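Polyketide synthase associated protein 5 (Mycobacterium tuberculosis, PDB 1Q9J) probably transfers mycocerosic acids from mycocerosic acid synthase onto phthiocerol, phthiodiolone and phenolphthiocerol, completing the dimycocerosate esters. Local coordinates at residues E362-Q367 / A382-Q387. Numbering follows the deposited sequence.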
# COMPACT_ATOMS: atom_id res chain seq x y z
N GLU A 362 -18.11 5.74 6.35
CA GLU A 362 -17.87 5.84 7.80
C GLU A 362 -16.48 5.38 8.19
O GLU A 362 -15.95 5.80 9.21
CB GLU A 362 -18.92 5.03 8.57
CG GLU A 362 -20.30 5.66 8.51
CD GLU A 362 -20.30 7.10 9.02
OE1 GLU A 362 -21.18 7.88 8.58
OE2 GLU A 362 -19.42 7.45 9.86
N ASP A 363 -15.89 4.52 7.38
CA ASP A 363 -14.55 4.03 7.68
C ASP A 363 -13.90 3.40 6.46
O ASP A 363 -14.58 2.93 5.56
CB ASP A 363 -14.62 3.03 8.83
CG ASP A 363 -13.26 2.71 9.39
OD1 ASP A 363 -12.29 3.41 9.00
OD2 ASP A 363 -13.15 1.76 10.21
N ILE A 364 -12.57 3.41 6.43
CA ILE A 364 -11.82 2.84 5.33
C ILE A 364 -10.63 2.05 5.86
O ILE A 364 -9.64 2.64 6.30
CB ILE A 364 -11.32 3.95 4.37
CG1 ILE A 364 -12.47 4.41 3.47
CG2 ILE A 364 -10.15 3.45 3.55
CD1 ILE A 364 -12.10 5.52 2.49
N LYS A 365 -10.73 0.72 5.82
CA LYS A 365 -9.65 -0.13 6.32
C LYS A 365 -8.96 -0.86 5.18
O LYS A 365 -9.60 -1.32 4.23
CB LYS A 365 -10.19 -1.17 7.31
CG LYS A 365 -11.02 -0.61 8.46
CD LYS A 365 -11.48 -1.73 9.40
CE LYS A 365 -12.56 -1.24 10.37
NZ LYS A 365 -13.78 -0.75 9.65
N GLY A 366 -7.64 -0.97 5.27
CA GLY A 366 -6.90 -1.66 4.24
C GLY A 366 -6.25 -2.89 4.83
O GLY A 366 -5.82 -2.88 5.99
N GLN A 367 -6.19 -3.95 4.06
CA GLN A 367 -5.59 -5.17 4.56
C GLN A 367 -5.05 -5.99 3.40
O GLN A 367 -5.50 -5.86 2.27
CB GLN A 367 -6.62 -5.99 5.33
CG GLN A 367 -6.10 -7.29 5.90
CD GLN A 367 -7.15 -8.02 6.74
OE1 GLN A 367 -6.83 -8.98 7.44
NE2 GLN A 367 -8.40 -7.56 6.65
N ALA A 382 -2.02 6.90 8.40
CA ALA A 382 -2.88 7.71 7.55
C ALA A 382 -3.77 8.60 8.42
O ALA A 382 -4.11 8.24 9.55
CB ALA A 382 -3.73 6.83 6.64
N VAL A 383 -4.14 9.75 7.88
CA VAL A 383 -4.99 10.66 8.63
C VAL A 383 -6.39 10.63 8.05
O VAL A 383 -6.67 11.19 6.99
CB VAL A 383 -4.42 12.07 8.58
CG1 VAL A 383 -5.28 13.01 9.41
CG2 VAL A 383 -3.00 12.05 9.10
N TYR A 384 -7.26 9.94 8.78
CA TYR A 384 -8.65 9.79 8.38
C TYR A 384 -9.46 10.80 9.16
O TYR A 384 -9.32 10.90 10.38
CB TYR A 384 -9.13 8.36 8.70
CG TYR A 384 -10.50 8.03 8.14
CD1 TYR A 384 -10.64 7.44 6.89
CD2 TYR A 384 -11.66 8.36 8.84
CE1 TYR A 384 -11.90 7.21 6.34
CE2 TYR A 384 -12.92 8.13 8.30
CZ TYR A 384 -13.04 7.56 7.05
OH TYR A 384 -14.29 7.39 6.49
N ALA A 385 -10.30 11.55 8.46
CA ALA A 385 -11.15 12.53 9.11
C ALA A 385 -10.38 13.37 10.12
O ALA A 385 -10.87 13.66 11.21
CB ALA A 385 -12.30 11.82 9.80
N GLY A 386 -9.17 13.77 9.75
CA GLY A 386 -8.36 14.56 10.65
C GLY A 386 -7.91 13.79 11.88
O GLY A 386 -7.71 14.36 12.95
N GLN A 387 -7.76 12.48 11.73
CA GLN A 387 -7.32 11.64 12.84
C GLN A 387 -6.25 10.69 12.32
O GLN A 387 -6.46 9.98 11.34
CB GLN A 387 -8.51 10.84 13.39
CG GLN A 387 -9.77 11.68 13.59
CD GLN A 387 -10.96 10.86 14.08
OE1 GLN A 387 -10.90 10.23 15.14
NE2 GLN A 387 -12.06 10.88 13.32
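Y384 reaches across to strand 362-367 and lays its ring obliquely along the backbone from E362 to I364. Its CB points toward that strand, and CG, anti to the backbone N (chi1 -172°), continues the reach; CE1 of Y384 lies 3.9 Å from CB of I364, and the two side chains cross at roughly a right angle. Further along the ring, CZ of Y384 comes within 3.9 Å of CA of D363, and CE2 of Y384 within 3.9 Å of O of E362. The phenol OH of Y384 sits 3.4 Å from N of D363, but at a poor angle; no hydrogen bond joins the segments, and van der Waals packing carries the contact.

The CB of D363 points away from Y384, yet its carboxylate bends back nearer, held by two partners: OD2 takes NZ of K365 at 2.6 Å, from 47° out of the carboxylate plane, while OD1 forms a salt bridge with R215. I364 is buried, resting also on F350, M353, M26 and I28.

Direct strand pairing is excluded by the 9.5 Å between the strand axes, although they run nearly antiparallel at 162°. Strand 362-367 pairs instead with strand 23-31, where E362 and D363 both face Q29 in a classic beta bulge. Y384, opening the type I' turn of a beta-hairpin, thus packs across the gap between the edge strand of the five-stranded sheet and the hairpin end of the six-stranded one, whose R215 adds polar links.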